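Local coordinates for protein lipocalin allergen (Canis lupus familiaris, PDB 4ODD) that is a dog dander allergen of the lipocalin family and probably binds small molecules inside its beta barrel, at residues G13-N24 / K109-G120; E80-R88 / I98-S106. One frame throughout, in Å; residues are numbered along the deposited sequence.

Interactions 1 and 2 are two seams of one curled antiparallel sheet, the lipocalin barrel. Interaction 1 joins 13-24 to 109-120 and so brings the first strand of the barrel against the last of its consecutive strands. Interaction 2 lies inside the chain loop that interaction 1 closes, and pairs 80-88 with 98-106. Strands 96-104 and 110-118 are neighbours and link the two seams. N103 N lies 2.8 Å from T111 O, and G99 N lies 2.8 Å from L115 O; both are probable hydrogen bonds. The contact centres are about 11 Å apart. One face of each seam probably lines the barrel interior, where lipocalins hold their ligands.

Interaction 1: residues G13-N24 / K109-G120; sequences GPWKTLYVSSNN and KITKVALLMGRG
The guanidinium of R119 lies flat on the indole of W15, with the two planes 15° apart. This is the lipocalin signature pairing: the Trp of the G-x-W motif, here G13 to W15, under an Arg just past the end of strand 110-118. The cation sits off-centre, with CZ 4.0 Å from the centroid of the six-membered ring. The R119 CD methylene stands directly over that ring. Bends at chi2 (83°) and chi3 (101°) fold the R119 chain back over the indole. R119 NH1 then donates to P14 O at 2.7 Å. The group is thus held by a ring on one face and a carbonyl near its edge. W15 NE1 turns elsewhere, to V11 O.

Beyond W15 the strands pair antiparallel. A classic beta bulge sets L18 and Y19 opposite L116, and L116 O accepts from both L18 N (2.8 Å) and Y19 N (3.2 Å). On the Y19 side, Y19 CD2 and L116 CD2 meet 4.0 Å apart as the two side chains run together. Helix 125-137 packs there, touching Y19, S21 and A114. On the other face V20 CG1 runs alongside L115 CD2, and T17, S22, V113 and M117 share this face, which probably looks into the barrel.

At the far end side chains take over from the backbone. S22 OG bonds to K112 O and accepts from N24 N, making an ST turn. N23 OD1 receives K112 N at 2.9 Å, with the donor above the amide plane, not on a lone pair.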
loop_
_atom_site.group_PDB
_atom_site.type_symbol
_atom_site.label_atom_id
_atom_site.label_comp_id
_atom_site.label_asym_id
_atom_site.label_seq_id
_atom_site.Cartn_x
_atom_site.Cartn_y
_atom_site.Cartn_z
ATOM N N GLY A 13 3.946 3.526 -12.558
ATOM C CA GLY A 13 4.279 2.248 -13.165
ATOM C C GLY A 13 3.847 1.041 -12.360
ATOM O O GLY A 13 3.084 1.143 -11.395
ATOM N N PRO A 14 4.347 -0.126 -12.748
ATOM C CA PRO A 14 3.864 -1.372 -12.151
ATOM C C PRO A 14 4.418 -1.550 -10.739
ATOM O O PRO A 14 5.522 -1.064 -10.424
ATOM C CB PRO A 14 4.427 -2.441 -13.092
ATOM C CG PRO A 14 5.709 -1.839 -13.617
ATOM C CD PRO A 14 5.419 -0.347 -13.742
ATOM N N TRP A 15 3.645 -2.226 -9.886
ATOM C CA TRP A 15 4.096 -2.572 -8.555
ATOM C C TRP A 15 3.450 -3.868 -8.132
ATOM O O TRP A 15 2.334 -4.183 -8.565
ATOM C CB TRP A 15 3.714 -1.476 -7.573
ATOM C CG TRP A 15 4.508 -0.244 -7.748
ATOM C CD1 TRP A 15 4.083 0.931 -8.293
ATOM C CD2 TRP A 15 5.877 -0.050 -7.387
ATOM N NE1 TRP A 15 5.099 1.850 -8.289
ATOM C CE2 TRP A 15 6.214 1.275 -7.736
ATOM C CE3 TRP A 15 6.854 -0.867 -6.803
ATOM C CZ2 TRP A 15 7.488 1.806 -7.522
ATOM C CZ3 TRP A 15 8.121 -0.344 -6.595
ATOM C CH2 TRP A 15 8.427 0.983 -6.955
ATOM N N LYS A 16 4.152 -4.614 -7.291
ATOM C CA LYS A 16 3.652 -5.859 -6.754
ATOM C C LYS A 16 3.741 -5.744 -5.230
ATOM O O LYS A 16 4.716 -5.184 -4.702
ATOM C CB LYS A 16 4.496 -7.029 -7.271
ATOM C CG LYS A 16 4.289 -8.326 -6.499
ATOM C CD LYS A 16 5.182 -9.463 -7.015
ATOM C CE LYS A 16 4.883 -10.792 -6.290
ATOM N NZ LYS A 16 3.430 -11.163 -6.367
ATOM N N THR A 17 2.732 -6.252 -4.520
ATOM C CA THR A 17 2.791 -6.193 -3.065
ATOM C C THR A 17 3.684 -7.307 -2.530
ATOM O O THR A 17 3.502 -8.466 -2.878
ATOM C CB THR A 17 1.412 -6.331 -2.402
ATOM O OG1 THR A 17 0.480 -5.440 -3.023
ATOM C CG2 THR A 17 1.526 -6.014 -0.916
ATOM N N LEU A 18 4.640 -6.950 -1.681
ATOM C CA LEU A 18 5.483 -7.936 -1.011
ATOM C C LEU A 18 5.035 -8.159 0.436
ATOM O O LEU A 18 4.696 -9.284 0.836
ATOM C CB LEU A 18 6.942 -7.500 -1.054
ATOM C CG LEU A 18 7.685 -7.818 -2.355
ATOM C CD1 LEU A 18 6.737 -7.870 -3.539
ATOM C CD2 LEU A 18 8.817 -6.845 -2.603
ATOM N N TYR A 19 5.017 -7.090 1.224
ATOM C CA TYR A 19 4.594 -7.205 2.616
ATOM C C TYR A 19 3.565 -6.158 2.968
ATOM O O TYR A 19 3.567 -5.062 2.418
ATOM C CB TYR A 19 5.781 -7.048 3.563
ATOM C CG TYR A 19 6.839 -8.124 3.468
ATOM C CD1 TYR A 19 6.871 -9.174 4.382
ATOM C CD2 TYR A 19 7.818 -8.081 2.490
ATOM C CE1 TYR A 19 7.845 -10.158 4.314
ATOM C CE2 TYR A 19 8.795 -9.060 2.416
ATOM C CZ TYR A 19 8.800 -10.094 3.326
ATOM O OH TYR A 19 9.768 -11.064 3.245
ATOM N N VAL A 20 2.686 -6.513 3.895
ATOM C CA VAL A 20 1.785 -5.564 4.527
ATOM C C VAL A 20 1.758 -5.840 6.022
ATOM O O VAL A 20 1.910 -6.982 6.460
ATOM C CB VAL A 20 0.336 -5.681 4.000
ATOM C CG1 VAL A 20 0.263 -5.298 2.555
ATOM C CG2 VAL A 20 -0.180 -7.085 4.210
ATOM N N SER A 21 1.555 -4.788 6.803
ATOM C CA SER A 21 1.335 -4.939 8.231
ATOM C C SER A 21 0.234 -3.989 8.633
ATOM O O SER A 21 -0.096 -3.068 7.893
ATOM C CB SER A 21 2.620 -4.670 9.038
ATOM O OG SER A 21 3.035 -3.310 8.965
ATOM N N SER A 22 -0.334 -4.226 9.806
ATOM C CA SER A 22 -1.420 -3.399 10.301
ATOM C C SER A 22 -1.593 -3.547 11.811
ATOM O O SER A 22 -1.244 -4.577 12.390
ATOM C CB SER A 22 -2.729 -3.764 9.596
ATOM O OG SER A 22 -3.786 -2.933 10.053
ATOM N N ASN A 23 -2.129 -2.510 12.445
ATOM C CA ASN A 23 -2.498 -2.593 13.853
ATOM C C ASN A 23 -3.758 -3.450 14.007
ATOM O O ASN A 23 -4.062 -3.926 15.095
ATOM C CB ASN A 23 -2.697 -1.188 14.458
ATOM C CG ASN A 23 -3.827 -0.406 13.788
ATOM O OD1 ASN A 23 -4.212 -0.679 12.652
ATOM N ND2 ASN A 23 -4.353 0.580 14.494
ATOM N N ASN A 24 -4.482 -3.639 12.906
ATOM C CA ASN A 24 -5.684 -4.461 12.903
ATOM C C ASN A 24 -5.586 -5.681 11.984
ATOM O O ASN A 24 -5.880 -5.607 10.790
ATOM C CB ASN A 24 -6.901 -3.624 12.549
ATOM C CG ASN A 24 -7.170 -2.538 13.569
ATOM O OD1 ASN A 24 -7.487 -1.389 13.212
ATOM N ND2 ASN A 24 -7.043 -2.888 14.854
ATOM N N LYS A 109 -13.174 4.461 13.236
ATOM C CA LYS A 109 -12.078 3.555 13.605
ATOM C C LYS A 109 -10.819 3.785 12.751
ATOM O O LYS A 109 -10.902 4.093 11.555
ATOM C CB LYS A 109 -12.509 2.086 13.536
ATOM C CG LYS A 109 -11.589 1.137 14.303
ATOM C CD LYS A 109 -12.123 -0.294 14.290
ATOM C CE LYS A 109 -11.519 -1.141 15.415
ATOM N NZ LYS A 109 -10.036 -1.010 15.513
ATOM N N ILE A 110 -9.657 3.621 13.375
ATOM C CA ILE A 110 -8.381 3.938 12.751
ATOM C C ILE A 110 -7.517 2.720 12.499
ATOM O O ILE A 110 -7.168 1.992 13.429
ATOM C CB ILE A 110 -7.579 4.897 13.632
ATOM C CG1 ILE A 110 -8.135 6.322 13.503
ATOM C CG2 ILE A 110 -6.107 4.850 13.266
ATOM C CD1 ILE A 110 -7.647 7.250 14.603
ATOM N N THR A 111 -7.162 2.511 11.239
ATOM C CA THR A 111 -6.373 1.359 10.822
ATOM C C THR A 111 -5.089 1.859 10.202
ATOM O O THR A 111 -5.127 2.582 9.209
ATOM C CB THR A 111 -7.115 0.555 9.752
ATOM O OG1 THR A 111 -8.483 0.378 10.150
ATOM C CG2 THR A 111 -6.437 -0.788 9.519
ATOM N N LYS A 112 -3.960 1.488 10.796
ATOM C CA LYS A 112 -2.655 1.812 10.239
ATOM C C LYS A 112 -2.226 0.666 9.318
ATOM O O LYS A 112 -2.351 -0.503 9.683
ATOM C CB LYS A 112 -1.623 2.010 11.351
ATOM C CG LYS A 112 -2.015 3.014 12.417
ATOM C CD LYS A 112 -0.950 3.055 13.506
ATOM C CE LYS A 112 -1.367 3.968 14.647
ATOM N NZ LYS A 112 -0.257 4.215 15.618
ATOM N N VAL A 113 -1.728 0.993 8.130
ATOM C CA VAL A 113 -1.304 -0.048 7.184
ATOM C C VAL A 113 0.035 0.290 6.577
ATOM O O VAL A 113 0.199 1.372 6.017
ATOM C CB VAL A 113 -2.303 -0.221 6.043
ATOM C CG1 VAL A 113 -1.847 -1.321 5.121
ATOM C CG2 VAL A 113 -3.694 -0.500 6.594
ATOM N N ALA A 114 0.998 -0.617 6.713
ATOM C CA ALA A 114 2.308 -0.406 6.100
ATOM C C ALA A 114 2.513 -1.370 4.901
ATOM O O ALA A 114 2.123 -2.540 4.958
ATOM C CB ALA A 114 3.428 -0.535 7.145
ATOM N N LEU A 115 3.090 -0.874 3.812
ATOM C CA LEU A 115 3.298 -1.716 2.643
ATOM C C LEU A 115 4.687 -1.634 2.048
ATOM O O LEU A 115 5.240 -0.535 1.854
ATOM C CB LEU A 115 2.322 -1.378 1.535
ATOM C CG LEU A 115 0.842 -1.432 1.819
ATOM C CD1 LEU A 115 0.299 -0.038 1.707
ATOM C CD2 LEU A 115 0.201 -2.346 0.797
ATOM N N LEU A 116 5.228 -2.813 1.738
ATOM C CA LEU A 116 6.437 -2.921 0.946
ATOM C C LEU A 116 6.011 -3.423 -0.409
ATOM O O LEU A 116 5.398 -4.480 -0.529
ATOM C CB LEU A 116 7.432 -3.881 1.583
ATOM C CG LEU A 116 8.757 -3.997 0.821
ATOM C CD1 LEU A 116 9.259 -2.628 0.405
ATOM C CD2 LEU A 116 9.802 -4.741 1.658
ATOM N N MET A 117 6.287 -2.632 -1.431
ATOM C CA MET A 117 5.884 -2.995 -2.773
ATOM C C MET A 117 7.135 -3.115 -3.612
ATOM O O MET A 117 8.076 -2.329 -3.459
ATOM C CB MET A 117 4.953 -1.946 -3.369
ATOM C CG MET A 117 3.566 -1.924 -2.753
ATOM S SD MET A 117 2.883 -0.261 -2.894
ATOM C CE MET A 117 4.044 0.624 -1.854
ATOM N N GLY A 118 7.147 -4.105 -4.499
ATOM C CA GLY A 118 8.324 -4.351 -5.311
ATOM C C GLY A 118 8.085 -4.100 -6.777
ATOM O O GLY A 118 6.963 -4.190 -7.259
ATOM N N ARG A 119 9.163 -3.756 -7.470
ATOM C CA ARG A 119 9.196 -3.684 -8.918
ATOM C C ARG A 119 9.883 -4.958 -9.396
ATOM O O ARG A 119 11.096 -4.982 -9.539
ATOM C CB ARG A 119 10.036 -2.477 -9.338
ATOM C CG ARG A 119 9.705 -1.900 -10.705
ATOM C CD ARG A 119 8.516 -0.957 -10.634
ATOM N NE ARG A 119 8.913 0.448 -10.626
ATOM C CZ ARG A 119 8.089 1.463 -10.889
ATOM N NH1 ARG A 119 6.812 1.226 -11.184
ATOM N NH2 ARG A 119 8.538 2.718 -10.866
ATOM N N GLY A 120 9.131 -6.028 -9.630
ATOM C CA GLY A 120 9.720 -7.261 -10.142
ATOM C C GLY A 120 10.146 -8.303 -9.112
ATOM O O GLY A 120 9.316 -8.832 -8.371
#

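Interaction 2: residues E80-R88 / I98-S106; sequences EYNGGNYFR and IGYDVNVDS
N103 reaches across to N85, and its ND2 donates to N85 OD1 at 2.8 Å. The two amide planes are 33° apart. The donor sits above the plane of the N85 amide rather than on a lone pair. The same N103 ND2 also donates to N82 O at 3.1 Å, so it ties strand 96-104 to the turn at N82 and to N85 of strand 84-92. N85 ND2 faces the other way and donates to Y81 O at 2.8 Å, nearly straight (167°) and in the plane of the N85 amide. It has a second acceptor in G79 O. The N85 amide is thereby fixed in rotation. D101 borders it, with its carboxylate turned somewhat from the amide.

The face of N85, F87, D101 and N103 is the close-packed one. F87 lies next to D101. With CG anti to the backbone N (chi1 -177°), the F87 ring is carried across to 98-106. Its edge meets D101 CB, and CZ comes 3.8 Å from G99 CA. F52 meets the F87 ring edge-to-face, and I77 of strand 77-80 also touches F87.

The opposite face is looser. Y86, R88, V102 and V104 are partly exposed there, while Y100 is buried against K112 and K138. Y86 turns the edge of its ring to V104, with CE2 4.0 Å from V104 CG1. Y86 CB and V102 CB are 4.4 Å apart. The R88 chain stretches off to a weak hydrogen bond from NH1 to D74 O.

Paired backbone bonds at G84-V104, Y86-V102 and R88-Y100 hold the two strands together. Strands 84-92 and 96-104 thus form an antiparallel beta hairpin in the wall of the lipocalin barrel.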
loop_
_atom_site.group_PDB
_atom_site.type_symbol
_atom_site.label_atom_id
_atom_site.label_comp_id
_atom_site.label_asym_id
_atom_site.label_seq_id
_atom_site.Cartn_x
_atom_site.Cartn_y
_atom_site.Cartn_z
ATOM N N GLU A 80 -10.567 7.941 -1.207
ATOM C CA GLU A 80 -11.586 7.092 -0.614
ATOM C C GLU A 80 -11.441 5.663 -1.090
ATOM O O GLU A 80 -11.307 5.390 -2.274
ATOM C CB GLU A 80 -12.984 7.625 -0.916
ATOM C CG GLU A 80 -14.068 7.115 0.025
ATOM C CD GLU A 80 -14.028 7.780 1.412
ATOM O OE1 GLU A 80 -14.652 7.231 2.365
ATOM O OE2 GLU A 80 -13.371 8.849 1.541
ATOM N N TYR A 81 -11.446 4.751 -0.134
ATOM C CA TYR A 81 -11.480 3.324 -0.398
ATOM C C TYR A 81 -11.671 2.708 0.970
ATOM O O TYR A 81 -10.805 2.839 1.838
ATOM C CB TYR A 81 -10.177 2.820 -1.025
ATOM C CG TYR A 81 -10.016 1.323 -0.906
ATOM C CD1 TYR A 81 -10.664 0.464 -1.794
ATOM C CD2 TYR A 81 -9.241 0.764 0.108
ATOM C CE1 TYR A 81 -10.537 -0.922 -1.692
ATOM C CE2 TYR A 81 -9.111 -0.628 0.240
ATOM C CZ TYR A 81 -9.759 -1.478 -0.667
ATOM O OH TYR A 81 -9.643 -2.871 -0.544
ATOM N N ASN A 82 -12.813 2.067 1.177
ATOM C CA ASN A 82 -13.127 1.512 2.481
ATOM C C ASN A 82 -12.971 2.590 3.546
ATOM O O ASN A 82 -12.395 2.347 4.600
ATOM C CB ASN A 82 -12.181 0.361 2.783
ATOM C CG ASN A 82 -12.900 -0.888 3.282
ATOM O OD1 ASN A 82 -13.589 -1.562 2.518
ATOM N ND2 ASN A 82 -12.705 -1.221 4.557
ATOM N N GLY A 83 -13.471 3.789 3.265
ATOM C CA GLY A 83 -13.338 4.898 4.190
ATOM C C GLY A 83 -12.343 5.915 3.690
ATOM O O GLY A 83 -11.962 5.882 2.516
ATOM N N GLY A 84 -11.920 6.816 4.577
ATOM C CA GLY A 84 -10.949 7.843 4.245
ATOM C C GLY A 84 -9.542 7.325 4.438
ATOM O O GLY A 84 -9.268 6.553 5.357
ATOM N N ASN A 85 -8.652 7.725 3.543
ATOM C CA ASN A 85 -7.276 7.288 3.602
ATOM C C ASN A 85 -6.326 8.461 3.497
ATOM O O ASN A 85 -6.510 9.346 2.668
ATOM C CB ASN A 85 -6.987 6.265 2.507
ATOM C CG ASN A 85 -7.802 5.017 2.657
ATOM O OD1 ASN A 85 -7.453 4.129 3.433
ATOM N ND2 ASN A 85 -8.902 4.931 1.917
ATOM N N TYR A 86 -5.320 8.458 4.360
ATOM C CA TYR A 86 -4.273 9.449 4.341
ATOM C C TYR A 86 -2.974 8.684 4.151
ATOM O O TYR A 86 -2.502 7.957 5.042
ATOM C CB TYR A 86 -4.301 10.271 5.634
ATOM C CG TYR A 86 -5.646 10.955 5.829
ATOM C CD1 TYR A 86 -5.803 12.323 5.596
ATOM C CD2 TYR A 86 -6.769 10.223 6.200
ATOM C CE1 TYR A 86 -7.047 12.940 5.742
ATOM C CE2 TYR A 86 -8.010 10.829 6.347
ATOM C CZ TYR A 86 -8.143 12.177 6.121
ATOM O OH TYR A 86 -9.371 12.765 6.268
ATOM N N PHE A 87 -2.412 8.840 2.958
ATOM C CA PHE A 87 -1.355 7.970 2.496
ATOM C C PHE A 87 -0.067 8.727 2.230
ATOM O O PHE A 87 -0.085 9.895 1.807
ATOM C CB PHE A 87 -1.823 7.237 1.232
ATOM C CG PHE A 87 -0.840 6.251 0.705
ATOM C CD1 PHE A 87 -0.122 6.520 -0.452
ATOM C CD2 PHE A 87 -0.612 5.057 1.371
ATOM C CE1 PHE A 87 0.801 5.601 -0.944
ATOM C CE2 PHE A 87 0.311 4.140 0.890
ATOM C CZ PHE A 87 1.017 4.410 -0.270
ATOM N N ARG A 88 1.053 8.050 2.461
ATOM C CA ARG A 88 2.353 8.646 2.234
ATOM C C ARG A 88 3.316 7.614 1.703
ATOM O O ARG A 88 3.315 6.474 2.145
ATOM C CB ARG A 88 2.906 9.252 3.529
ATOM C CG ARG A 88 2.218 10.548 3.982
ATOM C CD ARG A 88 3.028 11.260 5.075
ATOM N NE ARG A 88 2.307 12.356 5.729
ATOM C CZ ARG A 88 2.072 13.549 5.184
ATOM N NH1 ARG A 88 2.472 13.821 3.952
ATOM N NH2 ARG A 88 1.413 14.476 5.870
ATOM N N ILE A 98 7.994 1.849 -0.192
ATOM C CA ILE A 98 7.377 1.703 1.126
ATOM C C ILE A 98 6.267 2.742 1.349
ATOM O O ILE A 98 6.510 3.960 1.301
ATOM C CB ILE A 98 8.405 1.820 2.265
ATOM C CG1 ILE A 98 9.446 0.707 2.161
ATOM C CG2 ILE A 98 7.704 1.760 3.629
ATOM C CD1 ILE A 98 10.529 0.791 3.220
ATOM N N GLY A 99 5.052 2.259 1.585
ATOM C CA GLY A 99 3.931 3.147 1.796
ATOM C C GLY A 99 3.387 3.039 3.203
ATOM O O GLY A 99 3.532 1.995 3.864
ATOM N N TYR A 100 2.767 4.121 3.669
ATOM C CA TYR A 100 2.082 4.107 4.953
ATOM C C TYR A 100 0.730 4.773 4.831
ATOM O O TYR A 100 0.639 5.965 4.512
ATOM C CB TYR A 100 2.901 4.819 6.016
ATOM C CG TYR A 100 2.264 4.770 7.380
ATOM C CD1 TYR A 100 1.958 3.556 7.983
ATOM C CD2 TYR A 100 1.978 5.938 8.077
ATOM C CE1 TYR A 100 1.372 3.522 9.258
ATOM C CE2 TYR A 100 1.400 5.904 9.340
ATOM C CZ TYR A 100 1.099 4.707 9.918
ATOM O OH TYR A 100 0.528 4.691 11.160
ATOM N N ASP A 101 -0.319 3.998 5.086
ATOM C CA ASP A 101 -1.681 4.513 5.024
ATOM C C ASP A 101 -2.283 4.671 6.410
ATOM O O ASP A 101 -2.012 3.892 7.327
ATOM C CB ASP A 101 -2.576 3.568 4.216
ATOM C CG ASP A 101 -3.948 4.153 3.949
ATOM O OD1 ASP A 101 -4.026 5.348 3.601
ATOM O OD2 ASP A 101 -4.944 3.412 4.088
ATOM N N VAL A 102 -3.112 5.687 6.566
ATOM C CA VAL A 102 -3.951 5.766 7.742
ATOM C C VAL A 102 -5.380 5.714 7.236
ATOM O O VAL A 102 -5.819 6.559 6.465
ATOM C CB VAL A 102 -3.709 7.064 8.534
ATOM C CG1 VAL A 102 -4.691 7.159 9.667
ATOM C CG2 VAL A 102 -2.286 7.109 9.070
ATOM N N ASN A 103 -6.107 4.705 7.657
ATOM C CA ASN A 103 -7.473 4.558 7.218
ATOM C C ASN A 103 -8.432 4.878 8.332
ATOM O O ASN A 103 -8.195 4.537 9.503
ATOM C CB ASN A 103 -7.723 3.121 6.777
ATOM C CG ASN A 103 -9.144 2.896 6.372
ATOM O OD1 ASN A 103 -9.917 2.278 7.104
ATOM N ND2 ASN A 103 -9.512 3.403 5.211
ATOM N N VAL A 104 -9.543 5.484 7.935
ATOM C CA VAL A 104 -10.594 5.831 8.870
ATOM C C VAL A 104 -11.968 5.418 8.307
ATOM O O VAL A 104 -12.349 5.843 7.215
ATOM C CB VAL A 104 -10.511 7.365 9.199
ATOM C CG1 VAL A 104 -10.584 8.217 7.924
ATOM C CG2 VAL A 104 -11.564 7.768 10.210
ATOM N N ASP A 105 -12.707 4.576 9.030
ATOM C CA ASP A 105 -14.049 4.202 8.562
ATOM C C ASP A 105 -15.138 5.172 9.040
ATOM O O ASP A 105 -14.839 6.189 9.657
ATOM C CB ASP A 105 -14.399 2.778 8.958
ATOM C CG ASP A 105 -14.427 2.587 10.446
ATOM O OD1 ASP A 105 -14.752 3.560 11.175
ATOM O OD2 ASP A 105 -14.126 1.456 10.883
ATOM N N SER A 106 -16.391 4.842 8.745
ATOM C CA SER A 106 -17.542 5.682 9.077
ATOM C C SER A 106 -17.699 5.935 10.586
ATOM O O SER A 106 -18.019 7.047 11.006
ATOM C CB SER A 106 -18.820 5.027 8.547
ATOM O OG SER A 106 -19.053 3.772 9.189
#